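Local structure of NAD-dependent epimerase/dehydratase (Veillonella parvula DSM 2008, 3R6D) at residues A[8-13]-A[76-81]; A[100-105]-A[148-153]. The protein probably binds NAD(P) through a Rossmann-type domain and may act as an epimerase or dehydratase on a substrate not yet identified. All coordinates share one frame; numbering follows the deposited sequence.

Contact 1 (A[8-13]-A[76-81]); sequences ITILGA and VVFVGA
Ile-8 and Val-76 lie side by side on one face of the sheet, their side chains pointing the same way from two parallel strands, and Ile-10 and Phe-78 follow on that face. Ile-8 has CG1 anti to its backbone N (chi1 -179°), which lays the longer branch alongside Val-76: its CG1 is 3.9 Å from Val-76 CG1, and its CD1 carries on to Phe-78 CB at 4.2 Å. Ile-10 meets the phenylalanine differently. The ring presents its edge, and CG2 of Ile-10 lies near the ring plane, 4.1 Å from Phe-78 CD2. Thr-9, Leu-11, Val-77 and Val-79 occupy the other face. There Leu-11 slants across Val-77, Leu-11 CD1 being 3.8 Å from Val-77 CG1, and the same methyl passes Val-79 CG2 at 4.2 Å. Beta-branched residues suit these extended strands, whereas Leu-11, whose branch lies one carbon further out, reaches directly to Val-79 and diagonally to Val-77.

The backbones alternate donor and acceptor in parallel fashion: Thr-9 N to Val-76 O, Phe-78 N to Thr-9 O, and Leu-11 N to Phe-78 O, the last 2.8 Å long. Gly-80 N then bonds to Leu-11 O at 3.0 Å from above the carbonyl plane, as the chain leaves the strand. Gly-12 turns off with positive phi (67°), a conformation easy for glycine, and a side chain there would press on Gly-80 CA. This is consistent with the first strand and glycine-rich turn of a Rossmann fold. Thr-9 OG1, although buried, is satisfied by Ala-70 O.

Strand 8-11 thus lies between strands 33-37 and 76-79, with strand 102-108 beyond the latter. Helix 22-28 covers Ile-8 and Ile-10 through Leu-25 and Thr-22, while Phe-78 also touches Leu-21 and, on strand 102-108, Ile-104 and Val-106.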
loop_
_atom_site.group_PDB
_atom_site.type_symbol
_atom_site.label_atom_id
_atom_site.label_comp_id
_atom_site.label_asym_id
_atom_site.label_seq_id
_atom_site.Cartn_x
_atom_site.Cartn_y
_atom_site.Cartn_z
ATOM N N ILE A 8 -10.352 -5.673 -7.964
ATOM C CA ILE A 8 -9.328 -4.790 -7.408
ATOM C C ILE A 8 -8.554 -4.103 -8.528
ATOM O O ILE A 8 -8.148 -4.760 -9.492
ATOM C CB ILE A 8 -8.351 -5.488 -6.409
ATOM C CG1 ILE A 8 -7.315 -4.534 -5.817
ATOM C CG2 ILE A 8 -7.645 -6.700 -7.055
ATOM C CD1 ILE A 8 -6.570 -5.117 -4.579
ATOM N N THR A 9 -8.318 -2.805 -8.363
ATOM C CA THR A 9 -7.375 -2.086 -9.216
ATOM C C THR A 9 -6.158 -1.754 -8.385
ATOM O O THR A 9 -6.283 -1.221 -7.277
ATOM C CB THR A 9 -8.008 -0.853 -9.847
ATOM O OG1 THR A 9 -9.078 -1.274 -10.700
ATOM C CG2 THR A 9 -6.999 -0.026 -10.666
ATOM N N ILE A 10 -4.995 -2.079 -8.944
ATOM C CA ILE A 10 -3.709 -1.844 -8.301
ATOM C C ILE A 10 -2.992 -0.710 -9.013
ATOM O O ILE A 10 -2.665 -0.807 -10.205
ATOM C CB ILE A 10 -2.872 -3.122 -8.246
ATOM C CG1 ILE A 10 -3.644 -4.218 -7.437
ATOM C CG2 ILE A 10 -1.493 -2.882 -7.701
ATOM C CD1 ILE A 10 -2.928 -5.554 -7.322
ATOM N N LEU A 11 -2.771 0.381 -8.287
ATOM C CA LEU A 11 -1.989 1.512 -8.760
ATOM C C LEU A 11 -0.570 1.348 -8.211
ATOM O O LEU A 11 -0.374 0.796 -7.115
ATOM C CB LEU A 11 -2.629 2.839 -8.285
ATOM C CG LEU A 11 -4.137 2.978 -8.555
ATOM C CD1 LEU A 11 -4.611 4.335 -8.066
ATOM C CD2 LEU A 11 -4.432 2.808 -10.048
ATOM N N GLY A 12 0.430 1.829 -8.943
ATOM C CA GLY A 12 1.810 1.513 -8.556
ATOM C C GLY A 12 2.095 0.031 -8.745
ATOM O O GLY A 12 2.869 -0.559 -7.996
ATOM N N ALA A 13 1.499 -0.576 -9.771
ATOM C CA ALA A 13 1.518 -2.025 -9.933
ATOM C C ALA A 13 2.886 -2.639 -10.091
ATOM O O ALA A 13 3.056 -3.835 -9.832
ATOM C CB ALA A 13 0.642 -2.426 -11.115
ATOM N N VAL A 76 -12.226 -2.182 -4.712
ATOM C CA VAL A 76 -11.192 -1.695 -3.825
ATOM C C VAL A 76 -10.022 -1.305 -4.711
ATOM O O VAL A 76 -9.793 -1.945 -5.773
ATOM C CB VAL A 76 -10.797 -2.754 -2.758
ATOM C CG1 VAL A 76 -10.371 -4.125 -3.375
ATOM C CG2 VAL A 76 -9.695 -2.231 -1.833
ATOM N N VAL A 77 -9.324 -0.241 -4.319
ATOM C CA VAL A 77 -8.118 0.206 -5.011
ATOM C C VAL A 77 -6.940 0.100 -4.050
ATOM O O VAL A 77 -7.053 0.558 -2.896
ATOM C CB VAL A 77 -8.304 1.655 -5.541
ATOM C CG1 VAL A 77 -7.015 2.180 -6.158
ATOM C CG2 VAL A 77 -9.427 1.670 -6.593
ATOM N N PHE A 78 -5.850 -0.512 -4.504
ATOM C CA PHE A 78 -4.611 -0.538 -3.749
ATOM C C PHE A 78 -3.658 0.487 -4.331
ATOM O O PHE A 78 -3.450 0.524 -5.549
ATOM C CB PHE A 78 -3.994 -1.931 -3.807
ATOM C CG PHE A 78 -2.682 -2.022 -3.042
ATOM C CD1 PHE A 78 -2.681 -2.115 -1.660
ATOM C CD2 PHE A 78 -1.460 -2.007 -3.721
ATOM C CE1 PHE A 78 -1.475 -2.178 -0.941
ATOM C CE2 PHE A 78 -0.247 -2.124 -3.027
ATOM C CZ PHE A 78 -0.253 -2.214 -1.626
ATOM N N VAL A 79 -3.102 1.356 -3.478
ATOM C CA VAL A 79 -2.155 2.387 -3.893
ATOM C C VAL A 79 -0.785 2.015 -3.374
ATOM O O VAL A 79 -0.507 2.138 -2.170
ATOM C CB VAL A 79 -2.586 3.790 -3.409
ATOM C CG1 VAL A 79 -1.636 4.855 -3.889
ATOM C CG2 VAL A 79 -3.985 4.116 -3.869
ATOM N N GLY A 80 0.070 1.526 -4.269
ATOM C CA GLY A 80 1.362 1.024 -3.836
ATOM C C GLY A 80 2.340 2.076 -3.352
ATOM O O GLY A 80 3.200 1.793 -2.536
ATOM N N ALA A 81 2.221 3.281 -3.865
ATOM C CA ALA A 81 3.096 4.373 -3.459
ATOM C C ALA A 81 2.281 5.647 -3.204
ATOM O O ALA A 81 1.437 6.065 -4.018
ATOM C CB ALA A 81 4.171 4.590 -4.537
#

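Contact 2 (A[100-105]-A[148-153]); sequences IRRVIG and NYTILR
Arg-102 reaches across to the neighbouring parallel strand and grips Thr-150 end-on, NH1 and NH2 each 2.9 Å from Thr-150 OG1, which lies close to the guanidinium plane. A bend at chi2 (80°) folds the arginine over the sheet, where its CD packs 3.3 Å from Asn-148 ND2. NH1 also donates to Asn-148 O at 2.9 Å. That carbonyl accepts a second bond, from Val-103 N at 3.1 Å, and the two donors approach opposite faces of its plane. Thr-150 OG1 has a further partner in Phe-201 O, and Arg-102 NE forms a salt bridge with Glu-198, so this buried charge is well supplied with acceptors. With an alanine here, Glu-198 would probably lose its positive mate and Thr-150 OG1 both guanidinium donors.

The ladder opens with Asn-148 N donating to Arg-101 O. Further along the backbone, Thr-150 N bonds to Val-103 O, Gly-105 N to Thr-150 O, and Leu-152 N to Gly-105 O at 2.8 Å. On the face of Arg-102, Ile-104 CG2 lies 3.9 Å from Leu-152 CD1; on the other face Val-103 CG1 meets Tyr-149 CB at 3.8 Å.

Strand 76-79 flanks 102-108, and strand 204-209 pairs with 148-158; helix 182-193 covers Ile-104 and Leu-152, whereas helix 129-144 packs on Tyr-149 and Ile-151.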
loop_
_atom_site.group_PDB
_atom_site.type_symbol
_atom_site.label_atom_id
_atom_site.label_comp_id
_atom_site.label_asym_id
_atom_site.label_seq_id
_atom_site.Cartn_x
_atom_site.Cartn_y
_atom_site.Cartn_z
ATOM N N ILE A 100 -15.931 5.306 -6.223
ATOM C CA ILE A 100 -15.139 4.221 -5.615
ATOM C C ILE A 100 -14.814 4.645 -4.200
ATOM O O ILE A 100 -14.260 5.732 -4.009
ATOM C CB ILE A 100 -13.808 3.996 -6.388
ATOM C CG1 ILE A 100 -14.046 3.826 -7.905
ATOM C CG2 ILE A 100 -13.036 2.788 -5.779
ATOM C CD1 ILE A 100 -15.059 2.706 -8.292
ATOM N N ARG A 101 -15.199 3.836 -3.224
ATOM C CA ARG A 101 -15.059 4.221 -1.814
ATOM C C ARG A 101 -13.829 3.634 -1.120
ATOM O O ARG A 101 -13.182 4.322 -0.302
ATOM C CB ARG A 101 -16.315 3.812 -1.032
ATOM C CG ARG A 101 -17.604 4.259 -1.695
ATOM C CD ARG A 101 -17.711 5.765 -1.699
ATOM N NE ARG A 101 -17.772 6.260 -0.330
ATOM C CZ ARG A 101 -17.117 7.330 0.120
ATOM N NH1 ARG A 101 -16.346 8.051 -0.678
ATOM N NH2 ARG A 101 -17.234 7.673 1.380
ATOM N N ARG A 102 -13.502 2.378 -1.432
ATOM C CA ARG A 102 -12.510 1.623 -0.617
ATOM C C ARG A 102 -11.102 1.714 -1.180
ATOM O O ARG A 102 -10.877 1.356 -2.353
ATOM C CB ARG A 102 -12.938 0.167 -0.504
ATOM C CG ARG A 102 -12.117 -0.634 0.497
ATOM C CD ARG A 102 -12.593 -0.386 1.916
ATOM N NE ARG A 102 -11.771 -1.160 2.870
ATOM C CZ ARG A 102 -10.634 -0.751 3.453
ATOM N NH1 ARG A 102 -10.183 0.499 3.300
ATOM N NH2 ARG A 102 -9.955 -1.613 4.195
ATOM N N VAL A 103 -10.171 2.224 -0.368
ATOM C CA VAL A 103 -8.783 2.377 -0.832
ATOM C C VAL A 103 -7.835 1.927 0.276
ATOM O O VAL A 103 -8.017 2.289 1.440
ATOM C CB VAL A 103 -8.532 3.821 -1.390
ATOM C CG1 VAL A 103 -8.746 4.892 -0.348
ATOM C CG2 VAL A 103 -7.171 3.914 -2.049
ATOM N N ILE A 104 -6.828 1.122 -0.083
ATOM C CA ILE A 104 -5.758 0.739 0.829
ATOM C C ILE A 104 -4.469 1.285 0.231
ATOM O O ILE A 104 -4.171 1.003 -0.930
ATOM C CB ILE A 104 -5.682 -0.805 0.974
ATOM C CG1 ILE A 104 -6.968 -1.348 1.597
ATOM C CG2 ILE A 104 -4.458 -1.195 1.810
ATOM C CD1 ILE A 104 -7.160 -2.844 1.426
ATOM N N GLY A 105 -3.707 2.056 1.003
ATOM C CA GLY A 105 -2.507 2.695 0.485
ATOM C C GLY A 105 -1.316 2.481 1.400
ATOM O O GLY A 105 -1.476 2.373 2.620
ATOM N N ASN A 148 -13.168 5.626 2.138
ATOM C CA ASN A 148 -12.980 4.646 3.170
ATOM C C ASN A 148 -11.559 4.077 3.035
ATOM O O ASN A 148 -11.337 3.027 2.405
ATOM C CB ASN A 148 -14.018 3.541 3.106
ATOM C CG ASN A 148 -13.806 2.524 4.197
ATOM O OD1 ASN A 148 -13.019 2.775 5.123
ATOM N ND2 ASN A 148 -14.404 1.348 4.069
ATOM N N TYR A 149 -10.588 4.814 3.597
ATOM C CA TYR A 149 -9.178 4.503 3.441
ATOM C C TYR A 149 -8.654 3.635 4.559
ATOM O O TYR A 149 -9.099 3.730 5.723
ATOM C CB TYR A 149 -8.337 5.792 3.318
ATOM C CG TYR A 149 -8.277 6.613 4.585
ATOM C CD1 TYR A 149 -7.354 6.298 5.579
ATOM C CD2 TYR A 149 -9.112 7.723 4.784
ATOM C CE1 TYR A 149 -7.269 7.017 6.758
ATOM C CE2 TYR A 149 -9.039 8.473 5.959
ATOM C CZ TYR A 149 -8.102 8.105 6.935
ATOM O OH TYR A 149 -7.969 8.816 8.123
ATOM N N THR A 150 -7.638 2.841 4.210
ATOM C CA THR A 150 -6.724 2.309 5.222
ATOM C C THR A 150 -5.318 2.677 4.772
ATOM O O THR A 150 -4.907 2.285 3.659
ATOM C CB THR A 150 -6.789 0.759 5.331
ATOM O OG1 THR A 150 -8.156 0.308 5.358
ATOM C CG2 THR A 150 -6.028 0.295 6.559
ATOM N N ILE A 151 -4.602 3.433 5.598
ATOM C CA ILE A 151 -3.197 3.712 5.340
ATOM C C ILE A 151 -2.393 2.679 6.090
ATOM O O ILE A 151 -2.657 2.422 7.274
ATOM C CB ILE A 151 -2.843 5.147 5.756
ATOM C CG1 ILE A 151 -3.580 6.162 4.840
ATOM C CG2 ILE A 151 -1.320 5.337 5.760
ATOM C CD1 ILE A 151 -3.558 7.569 5.388
ATOM N N LEU A 152 -1.407 2.059 5.423
ATOM C CA LEU A 152 -0.474 1.136 6.076
ATOM C C LEU A 152 0.846 1.846 6.235
ATOM O O LEU A 152 1.507 2.181 5.250
ATOM C CB LEU A 152 -0.334 -0.167 5.237
ATOM C CG LEU A 152 -1.680 -0.901 5.029
ATOM C CD1 LEU A 152 -1.397 -2.102 4.131
ATOM C CD2 LEU A 152 -2.294 -1.300 6.335
ATOM N N ARG A 153 1.212 2.149 7.482
ATOM C CA ARG A 153 2.478 2.806 7.785
ATOM C C ARG A 153 3.578 1.763 7.915
ATOM O O ARG A 153 3.624 1.045 8.912
ATOM C CB ARG A 153 2.378 3.635 9.070
ATOM C CG ARG A 153 1.459 4.841 8.951
ATOM C CD ARG A 153 1.245 5.529 10.280
ATOM N NE ARG A 153 0.314 4.805 11.132
ATOM C CZ ARG A 153 0.593 4.306 12.340
ATOM N NH1 ARG A 153 1.853 4.283 12.806
ATOM N NH2 ARG A 153 -0.389 3.773 13.073
#

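In the fold
Contact 1 and contact 2 are successive pieces of one mixed sheet, their centres about 10 Å apart. Strands 76-79 and 102-108 are neighbours, so the parallel order runs 8-11, 76-79, 102-108, 148-158. The join is made by probable backbone hydrogen bonds, Val-79 N to Ile-104 O and Ile-104 N to Val-77 O, together with packing of Val-103 CG2 on Val-77 O. Along the chain the two are in series: contact 1 closes before contact 2 opens, with helix 85-96 connecting the shared strands. Such parallel strands linked by helices characterise the Rossmann fold, and the sheet core they build is consistent with a dinucleotide-binding protein.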